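4-phosphoerythronate dehydrogenase (Lactobacillus jensenii, PDB 4PRK) probably catalyses the NAD-dependent interconversion of pyruvate and D-lactate, as a member of the D-isomer specific 2-hydroxyacid dehydrogenases. Local coordinates at residues Ser33-Gln41 with Leu56-Leu65; Leu258-Phe269 with Val290-Tyr298. All blocks are in the same frame, centred on the assembly; numbering follows the deposited sequence.

Contact 1: residues Ser33-Gln41 with Leu56-Leu65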
loop_
_atom_site.group_PDB
_atom_site.type_symbol
_atom_site.label_atom_id
_atom_site.label_comp_id
_atom_site.label_asym_id
_atom_site.label_seq_id
_atom_site.Cartn_x
_atom_site.Cartn_y
_atom_site.Cartn_z
ATOM N N SER A 33 43.599 -0.395 -2.196
ATOM C CA SER A 33 43.266 -1.268 -1.098
ATOM C C SER A 33 44.449 -1.428 -0.157
ATOM O O SER A 33 45.604 -1.257 -0.533
ATOM C CB SER A 33 42.815 -2.619 -1.626
ATOM O OG SER A 33 41.570 -2.496 -2.276
ATOM N N LEU A 34 44.144 -1.748 1.085
ATOM C CA LEU A 34 45.167 -1.863 2.087
ATOM C C LEU A 34 46.147 -2.936 1.666
ATOM O O LEU A 34 45.766 -3.987 1.188
ATOM C CB LEU A 34 44.524 -2.232 3.418
ATOM C CG LEU A 34 45.395 -2.620 4.606
ATOM C CD1 LEU A 34 46.051 -1.385 5.191
ATOM C CD2 LEU A 34 44.531 -3.302 5.644
ATOM N N SER A 35 47.424 -2.643 1.833
ATOM C CA SER A 35 48.480 -3.581 1.509
ATOM C C SER A 35 49.728 -3.203 2.276
ATOM O O SER A 35 49.822 -2.119 2.829
ATOM C CB SER A 35 48.745 -3.621 0.003
ATOM O OG SER A 35 49.765 -2.723 -0.382
ATOM N N ALA A 36 50.710 -4.083 2.263
ATOM C CA ALA A 36 51.927 -3.840 2.998
ATOM C C ALA A 36 52.499 -2.542 2.473
ATOM O O ALA A 36 53.153 -1.804 3.200
ATOM C CB ALA A 36 52.904 -4.977 2.786
ATOM N N GLU A 37 52.255 -2.282 1.196
ATOM C CA GLU A 37 52.697 -1.061 0.548
ATOM C C GLU A 37 52.103 0.212 1.144
ATOM O O GLU A 37 52.784 1.226 1.212
ATOM C CB GLU A 37 52.378 -1.118 -0.940
ATOM C CG GLU A 37 53.275 -2.042 -1.739
ATOM C CD GLU A 37 52.509 -2.869 -2.750
ATOM O OE1 GLU A 37 51.277 -2.712 -2.827
ATOM O OE2 GLU A 37 53.138 -3.674 -3.468
ATOM N N ASN A 38 50.829 0.187 1.517
ATOM C CA ASN A 38 50.189 1.389 2.062
ATOM C C ASN A 38 49.827 1.431 3.553
ATOM O O ASN A 38 49.229 2.392 4.014
ATOM C CB ASN A 38 48.969 1.777 1.220
ATOM C CG ASN A 38 47.977 0.640 1.051
ATOM O OD1 ASN A 38 47.752 -0.151 1.956
ATOM N ND2 ASN A 38 47.371 0.566 -0.118
ATOM N N VAL A 39 50.188 0.412 4.313
ATOM C CA VAL A 39 49.724 0.304 5.694
ATOM C C VAL A 39 50.163 1.434 6.628
ATOM O O VAL A 39 49.430 1.808 7.529
ATOM C CB VAL A 39 50.044 -1.063 6.303
ATOM C CG1 VAL A 39 49.570 -1.126 7.742
ATOM C CG2 VAL A 39 49.363 -2.145 5.493
ATOM N N ASP A 40 51.360 1.957 6.420
ATOM C CA ASP A 40 51.934 2.970 7.295
ATOM C C ASP A 40 51.200 4.315 7.240
ATOM O O ASP A 40 51.486 5.211 8.015
ATOM C CB ASP A 40 53.421 3.151 7.013
ATOM C CG ASP A 40 54.189 1.863 7.115
ATOM O OD1 ASP A 40 53.889 1.060 8.014
ATOM O OD2 ASP A 40 55.096 1.652 6.291
ATOM N N GLN A 41 50.306 4.463 6.273
ATOM C CA GLN A 41 49.398 5.620 6.183
ATOM C C GLN A 41 48.222 5.587 7.199
ATOM O O GLN A 41 47.488 6.555 7.389
ATOM C CB GLN A 41 48.897 5.709 4.752
ATOM C CG GLN A 41 50.005 5.368 3.770
ATOM C CD GLN A 41 49.808 5.976 2.415
ATOM O OE1 GLN A 41 49.139 7.006 2.270
ATOM N NE2 GLN A 41 50.411 5.354 1.401
ATOM N N LEU A 56 43.726 -10.078 1.477
ATOM C CA LEU A 56 44.597 -9.434 2.460
ATOM C C LEU A 56 45.346 -10.573 3.191
ATOM O O LEU A 56 44.950 -11.048 4.284
ATOM C CB LEU A 56 43.769 -8.540 3.418
ATOM C CG LEU A 56 44.466 -7.467 4.280
ATOM C CD1 LEU A 56 45.034 -6.317 3.458
ATOM C CD2 LEU A 56 43.520 -6.910 5.334
ATOM N N ASP A 57 46.421 -11.019 2.546
ATOM C CA ASP A 57 47.132 -12.240 2.937
ATOM C C ASP A 57 48.273 -11.963 3.958
ATOM O O ASP A 57 48.212 -12.479 5.084
ATOM C CB ASP A 57 47.616 -13.040 1.698
ATOM C CG ASP A 57 47.801 -12.170 0.423
ATOM O OD1 ASP A 57 47.740 -10.923 0.487
ATOM O OD2 ASP A 57 48.008 -12.740 -0.667
ATOM N N ASP A 58 49.266 -11.135 3.577
ATOM C CA ASP A 58 50.437 -10.796 4.436
ATOM C C ASP A 58 49.994 -10.584 5.886
ATOM O O ASP A 58 48.912 -10.061 6.131
ATOM C CB ASP A 58 51.174 -9.503 4.000
ATOM C CG ASP A 58 51.342 -9.358 2.492
ATOM O OD1 ASP A 58 51.758 -10.321 1.821
ATOM O OD2 ASP A 58 51.084 -8.244 1.981
ATOM N N GLU A 59 50.844 -10.948 6.840
ATOM C CA GLU A 59 50.533 -10.751 8.259
ATOM C C GLU A 59 51.055 -9.419 8.835
ATOM O O GLU A 59 50.572 -8.979 9.890
ATOM C CB GLU A 59 51.056 -11.929 9.080
ATOM C CG GLU A 59 51.398 -11.586 10.526
ATOM C CD GLU A 59 51.510 -12.802 11.401
ATOM O OE1 GLU A 59 51.301 -13.914 10.882
ATOM O OE2 GLU A 59 51.789 -12.636 12.604
ATOM N N ILE A 60 52.022 -8.787 8.154
ATOM C CA ILE A 60 52.693 -7.565 8.669
ATOM C C ILE A 60 51.735 -6.358 8.637
ATOM O O ILE A 60 51.827 -5.438 9.470
ATOM C CB ILE A 60 54.057 -7.267 7.954
ATOM C CG1 ILE A 60 53.920 -6.355 6.711
ATOM C CG2 ILE A 60 54.785 -8.571 7.619
ATOM C CD1 ILE A 60 53.236 -6.965 5.497
ATOM N N VAL A 61 50.804 -6.396 7.682
ATOM C CA VAL A 61 49.666 -5.476 7.655
ATOM C C VAL A 61 48.884 -5.559 8.993
ATOM O O VAL A 61 48.739 -4.548 9.711
ATOM C CB VAL A 61 48.758 -5.784 6.445
ATOM C CG1 VAL A 61 47.517 -4.893 6.461
ATOM C CG2 VAL A 61 49.548 -5.656 5.133
ATOM N N TYR A 62 48.437 -6.767 9.341
ATOM C CA TYR A 62 47.715 -7.007 10.590
ATOM C C TYR A 62 48.564 -6.676 11.822
ATOM O O TYR A 62 48.056 -6.068 12.769
ATOM C CB TYR A 62 47.246 -8.464 10.708
ATOM C CG TYR A 62 46.317 -8.950 9.617
ATOM C CD1 TYR A 62 46.829 -9.503 8.449
ATOM C CD2 TYR A 62 44.931 -8.901 9.768
ATOM C CE1 TYR A 62 46.003 -9.973 7.443
ATOM C CE2 TYR A 62 44.089 -9.382 8.768
ATOM C CZ TYR A 62 44.639 -9.913 7.595
ATOM O OH TYR A 62 43.849 -10.398 6.572
ATOM N N LYS A 63 49.836 -7.092 11.834
ATOM C CA LYS A 63 50.726 -6.744 12.950
ATOM C C LYS A 63 50.770 -5.239 13.087
ATOM O O LYS A 63 50.630 -4.702 14.188
ATOM C CB LYS A 63 52.161 -7.286 12.769
ATOM C CG LYS A 63 53.133 -6.807 13.862
ATOM C CD LYS A 63 54.495 -7.493 13.839
ATOM C CE LYS A 63 54.376 -8.963 14.223
ATOM N NZ LYS A 63 55.676 -9.596 14.577
ATOM N N LYS A 64 50.943 -4.567 11.954
ATOM C CA LYS A 64 51.098 -3.115 11.935
ATOM C C LYS A 64 49.834 -2.289 12.274
ATOM O O LYS A 64 49.954 -1.222 12.884
ATOM C CB LYS A 64 51.700 -2.694 10.604
ATOM C CG LYS A 64 53.140 -3.151 10.493
ATOM C CD LYS A 64 53.681 -2.936 9.100
ATOM C CE LYS A 64 54.961 -2.119 9.136
ATOM N NZ LYS A 64 55.188 -1.476 7.821
ATOM N N LEU A 65 48.637 -2.762 11.895
ATOM C CA LEU A 65 47.382 -2.123 12.366
ATOM C C LEU A 65 47.289 -2.214 13.885
ATOM O O LEU A 65 46.994 -1.223 14.572
ATOM C CB LEU A 65 46.142 -2.788 11.777
ATOM C CG LEU A 65 46.034 -2.790 10.259
ATOM C CD1 LEU A 65 44.836 -3.635 9.853
ATOM C CD2 LEU A 65 45.955 -1.366 9.712
#
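Val61 meets the loop 33-41 with both of its methyl groups, and Val39 CG2 reaches the two of them. CG1 of Val61, anti to the backbone N (chi1 176°), is also pressed against Leu34 CD2 at 3.5 Å, a tight carbon pair; the two side chains run antiparallel past one another. Val61 CG2 turns in addition to the loop backbone and lies 3.5 Å from Ala36 N. Leu34 is the other centre of the packing. Its CD2 methyl touches Leu56 CD1 at 3.8 Å and approaches Leu65 CD1, and Leu34 also packs on Phe6 and Leu50 of the sheet. Val39, farther along the loop, sets CG1 3.9 Å from Lys64 CB. This is packing within the five-stranded parallel sheet domain of order 2-1-3-4-5: helix 60-67 is the helix of the beta-alpha-beta crossover from strand 47-50 to strand 72-75, and it is covered here by the connection from strand 26-30 to strand 47-50. Farther out, Ala36 CB rests on Ile60 CD1 at a close 3.4 Å. At the solvent edge Lys64 NZ meets the syn lone pair of Asp40 OD1 in a salt bridge (2.9 Å); the same oxygen is also bonded to Tyr68 OH, so two groups hold the carboxylate. The loop is shaped from within by Asn38, whose ND2 donates to Ser33 O over 2.6 Å in an almost straight bond (178°), while its OD1 accepts from Ser35 N (148°).

Contact 2: residues Leu258-Phe269 with Val290-Tyr298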
loop_
_atom_site.group_PDB
_atom_site.type_symbol
_atom_site.label_atom_id
_atom_site.label_comp_id
_atom_site.label_asym_id
_atom_site.label_seq_id
_atom_site.Cartn_x
_atom_site.Cartn_y
_atom_site.Cartn_z
ATOM N N LEU A 258 18.563 -10.411 -15.294
ATOM C CA LEU A 258 19.692 -10.905 -14.524
ATOM C C LEU A 258 20.525 -9.736 -14.140
ATOM O O LEU A 258 20.935 -8.991 -15.012
ATOM C CB LEU A 258 20.531 -11.883 -15.344
ATOM C CG LEU A 258 19.712 -12.941 -16.128
ATOM C CD1 LEU A 258 20.565 -13.642 -17.142
ATOM C CD2 LEU A 258 19.096 -13.973 -15.225
ATOM N N ASP A 259 20.791 -9.563 -12.854
ATOM C CA ASP A 259 21.774 -8.535 -12.428
ATOM C C ASP A 259 23.105 -9.201 -12.116
ATOM O O ASP A 259 24.058 -8.537 -11.724
ATOM C CB ASP A 259 21.287 -7.838 -11.172
ATOM C CG ASP A 259 22.116 -6.617 -10.825
ATOM O OD1 ASP A 259 22.303 -5.759 -11.733
ATOM O OD2 ASP A 259 22.572 -6.513 -9.644
ATOM N N THR A 260 23.142 -10.525 -12.259
ATOM C CA THR A 260 24.277 -11.332 -11.876
ATOM C C THR A 260 24.215 -12.604 -12.698
ATOM O O THR A 260 23.119 -13.017 -13.039
ATOM C CB THR A 260 24.215 -11.717 -10.417
ATOM O OG1 THR A 260 25.357 -12.507 -10.099
ATOM C CG2 THR A 260 22.916 -12.528 -10.094
ATOM N N LEU A 261 25.384 -13.169 -13.043
ATOM C CA LEU A 261 25.533 -14.320 -13.958
ATOM C C LEU A 261 26.716 -15.145 -13.492
ATOM O O LEU A 261 27.686 -14.591 -13.049
ATOM C CB LEU A 261 25.892 -13.861 -15.399
ATOM C CG LEU A 261 24.809 -13.407 -16.372
ATOM C CD1 LEU A 261 25.412 -12.831 -17.634
ATOM C CD2 LEU A 261 23.834 -14.524 -16.691
ATOM N N ALA A 262 26.633 -16.445 -13.619
ATOM C CA ALA A 262 27.780 -17.327 -13.373
ATOM C C ALA A 262 28.987 -16.876 -14.199
ATOM O O ALA A 262 28.840 -16.518 -15.372
ATOM C CB ALA A 262 27.421 -18.768 -13.722
ATOM N N HIS A 263 30.154 -16.847 -13.568
ATOM C CA HIS A 263 31.405 -16.414 -14.221
ATOM C C HIS A 263 31.494 -14.937 -14.497
ATOM O O HIS A 263 32.378 -14.496 -15.264
ATOM C CB HIS A 263 31.641 -17.194 -15.533
ATOM C CG HIS A 263 31.661 -18.669 -15.327
ATOM N ND1 HIS A 263 30.777 -19.524 -15.948
ATOM C CD2 HIS A 263 32.421 -19.437 -14.510
ATOM C CE1 HIS A 263 31.017 -20.759 -15.550
ATOM N NE2 HIS A 263 32.001 -20.730 -14.670
ATOM N N GLU A 264 30.600 -14.153 -13.884
ATOM C CA GLU A 264 30.590 -12.699 -14.155
ATOM C C GLU A 264 31.893 -12.050 -13.761
ATOM O O GLU A 264 32.219 -10.941 -14.180
ATOM C CB GLU A 264 29.440 -12.006 -13.410
ATOM C CG GLU A 264 29.553 -12.071 -11.920
ATOM C CD GLU A 264 28.334 -11.495 -11.212
ATOM O OE1 GLU A 264 28.549 -10.761 -10.221
ATOM O OE2 GLU A 264 27.181 -11.735 -11.660
ATOM N N SER A 265 32.613 -12.711 -12.883
ATOM C CA SER A 265 33.846 -12.138 -12.348
ATOM C C SER A 265 34.888 -11.817 -13.418
ATOM O O SER A 265 35.735 -10.962 -13.241
ATOM C CB SER A 265 34.448 -13.084 -11.318
ATOM O OG SER A 265 33.693 -12.994 -10.107
ATOM N N SER A 266 34.835 -12.523 -14.522
ATOM C CA SER A 266 35.755 -12.245 -15.592
ATOM C C SER A 266 35.559 -10.850 -16.193
ATOM O O SER A 266 36.512 -10.229 -16.604
ATOM C CB SER A 266 35.720 -13.342 -16.642
ATOM O OG SER A 266 34.767 -13.059 -17.625
ATOM N N TYR A 267 34.319 -10.399 -16.309
ATOM C CA TYR A 267 34.047 -9.112 -16.929
ATOM C C TYR A 267 33.243 -8.044 -16.171
ATOM O O TYR A 267 33.341 -6.882 -16.494
ATOM C CB TYR A 267 33.436 -9.332 -18.300
ATOM C CG TYR A 267 32.171 -10.125 -18.287
ATOM C CD1 TYR A 267 32.171 -11.450 -17.928
ATOM C CD2 TYR A 267 30.978 -9.549 -18.653
ATOM C CE1 TYR A 267 31.014 -12.185 -17.928
ATOM C CE2 TYR A 267 29.819 -10.271 -18.657
ATOM C CZ TYR A 267 29.844 -11.588 -18.291
ATOM O OH TYR A 267 28.695 -12.309 -18.292
ATOM N N PHE A 268 32.446 -8.424 -15.189
ATOM C CA PHE A 268 31.682 -7.437 -14.431
ATOM C C PHE A 268 32.638 -6.526 -13.654
ATOM O O PHE A 268 33.612 -6.984 -13.096
ATOM C CB PHE A 268 30.698 -8.118 -13.476
ATOM C CG PHE A 268 29.382 -8.480 -14.095
ATOM C CD1 PHE A 268 29.255 -8.664 -15.449
ATOM C CD2 PHE A 268 28.272 -8.647 -13.308
ATOM C CE1 PHE A 268 28.042 -8.998 -15.998
ATOM C CE2 PHE A 268 27.058 -8.976 -13.850
ATOM C CZ PHE A 268 26.940 -9.154 -15.198
ATOM N N PHE A 269 32.339 -5.238 -13.621
ATOM C CA PHE A 269 33.174 -4.252 -12.957
ATOM C C PHE A 269 34.482 -3.896 -13.689
ATOM O O PHE A 269 35.332 -3.250 -13.111
ATOM C CB PHE A 269 33.387 -4.620 -11.486
ATOM C CG PHE A 269 32.100 -4.799 -10.738
ATOM C CD1 PHE A 269 31.120 -3.818 -10.796
ATOM C CD2 PHE A 269 31.846 -5.945 -10.039
ATOM C CE1 PHE A 269 29.938 -3.955 -10.132
ATOM C CE2 PHE A 269 30.644 -6.111 -9.388
ATOM C CZ PHE A 269 29.686 -5.117 -9.444
ATOM N N VAL A 290 15.321 -10.276 -22.698
ATOM C CA VAL A 290 16.232 -10.395 -21.570
ATOM C C VAL A 290 16.783 -9.018 -21.147
ATOM O O VAL A 290 17.022 -8.174 -21.977
ATOM C CB VAL A 290 17.430 -11.245 -21.968
ATOM C CG1 VAL A 290 18.519 -11.152 -20.916
ATOM C CG2 VAL A 290 16.973 -12.690 -22.228
ATOM N N ILE A 291 16.980 -8.798 -19.855
ATOM C CA ILE A 291 17.786 -7.691 -19.397
ATOM C C ILE A 291 18.999 -8.245 -18.703
ATOM O O ILE A 291 18.861 -9.168 -17.914
ATOM C CB ILE A 291 17.022 -6.799 -18.399
ATOM C CG1 ILE A 291 16.017 -5.916 -19.093
ATOM C CG2 ILE A 291 17.947 -5.869 -17.639
ATOM C CD1 ILE A 291 15.117 -5.180 -18.100
ATOM N N VAL A 292 20.181 -7.680 -18.955
ATOM C CA VAL A 292 21.318 -7.945 -18.074
ATOM C C VAL A 292 21.911 -6.638 -17.645
ATOM O O VAL A 292 22.129 -5.792 -18.463
ATOM C CB VAL A 292 22.435 -8.802 -18.713
ATOM C CG1 VAL A 292 23.515 -9.168 -17.648
ATOM C CG2 VAL A 292 21.850 -10.049 -19.382
ATOM N N THR A 293 22.137 -6.502 -16.332
ATOM C CA THR A 293 22.812 -5.389 -15.737
ATOM C C THR A 293 24.031 -5.897 -14.996
ATOM O O THR A 293 24.057 -7.052 -14.547
ATOM C CB THR A 293 21.897 -4.632 -14.739
ATOM O OG1 THR A 293 21.177 -5.558 -13.913
ATOM C CG2 THR A 293 20.903 -3.739 -15.519
ATOM N N PRO A 294 25.052 -5.049 -14.860
ATOM C CA PRO A 294 26.320 -5.449 -14.274
ATOM C C PRO A 294 26.356 -5.387 -12.777
ATOM O O PRO A 294 27.062 -4.551 -12.227
ATOM C CB PRO A 294 27.303 -4.423 -14.863
ATOM C CG PRO A 294 26.481 -3.235 -15.162
ATOM C CD PRO A 294 25.050 -3.635 -15.219
ATOM N N HIS A 295 25.582 -6.257 -12.128
ATOM C CA HIS A 295 25.512 -6.327 -10.677
ATOM C C HIS A 295 25.362 -4.918 -10.093
ATOM O O HIS A 295 26.023 -4.549 -9.125
ATOM C CB HIS A 295 26.728 -7.090 -10.070
ATOM C CG HIS A 295 26.350 -8.071 -8.991
ATOM N ND1 HIS A 295 25.618 -7.714 -7.870
ATOM C CD2 HIS A 295 26.571 -9.402 -8.877
ATOM C CE1 HIS A 295 25.394 -8.784 -7.124
ATOM N NE2 HIS A 295 25.966 -9.818 -7.708
ATOM N N SER A 296 24.448 -4.140 -10.651
ATOM C CA SER A 296 24.231 -2.828 -10.150
ATOM C C SER A 296 22.899 -2.689 -9.378
ATOM O O SER A 296 22.405 -1.539 -9.152
ATOM C CB SER A 296 24.310 -1.851 -11.337
ATOM O OG SER A 296 23.312 -2.117 -12.368
ATOM N N ALA A 297 22.248 -3.798 -8.995
ATOM C CA ALA A 297 20.957 -3.616 -8.241
ATOM C C ALA A 297 21.219 -2.736 -6.990
ATOM O O ALA A 297 20.422 -1.891 -6.602
ATOM C CB ALA A 297 20.340 -4.952 -7.840
ATOM N N TYR A 298 22.365 -2.905 -6.367
ATOM C CA TYR A 298 22.689 -2.150 -5.153
ATOM C C TYR A 298 22.961 -0.659 -5.399
ATOM O O TYR A 298 23.019 0.102 -4.441
ATOM C CB TYR A 298 23.952 -2.744 -4.473
ATOM C CG TYR A 298 25.197 -2.226 -5.195
ATOM C CD1 TYR A 298 25.669 -2.827 -6.357
ATOM C CD2 TYR A 298 25.848 -1.084 -4.752
ATOM C CE1 TYR A 298 26.759 -2.316 -7.030
ATOM C CE2 TYR A 298 26.926 -0.555 -5.436
ATOM C CZ TYR A 298 27.373 -1.160 -6.569
ATOM O OH TYR A 298 28.439 -0.589 -7.239
#
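The parallel pairing of Leu258 with Val292 joins the last two strands of the seven-stranded Rossmann-type sheet, and the segments leaving them stay bound together. Leu258 N donates to Ile291 O, and Thr293 N returns to Leu258 O. Asp259 reaches over to segment 290-298, its CG anti to the backbone N (chi1 -170°). Its OD1 accepts the very short bond from Thr293 OG1 (2.5 Å) and, on its syn lone pair, Ser296 N (2.9 Å). OD2 takes Ala297 N at 2.8 Å, from above the carboxylate plane. Three bonds thus fix this buried carboxylate and shape the turn carrying His295. The Glu264 carboxylate lies at the CD2 edge of the His295 ring, a doubtful close approach, while its OE2 is held by Thr260 OG1 and by Leu261 N (2.7 Å). His295 and Glu264 probably correspond to the active-site histidine and glutamate of D-2-hydroxyacid dehydrogenases, though in this model they are not hydrogen-bonded. Ala297 O is bonded to Arg119 of the second subunit. Between the two segments the Phe268 ring is sandwiched, Glu264 CB over one face and Pro294 CA over the other in a CH-pi contact, 3.9 Å from the ring centroid.

Contact 1 and contact 2 lie in separate domains of the same chain and follow one another in sequence, the first closing long before the second opens. Their centres are 31 Å apart and their nearest atoms about 13 Å, with no touch between them. Contact 1 flanks the five-stranded sheet near the N-terminus, and no other chain of the assembly touches it. Contact 2 sits at the outer strand 290-292 of the seven-stranded sheet, where helix 103-118 and the second subunit also pack. One therefore builds the periphery of the first domain, whereas the other ties the dinucleotide-fold domain to the subunit interface and probably to the active site.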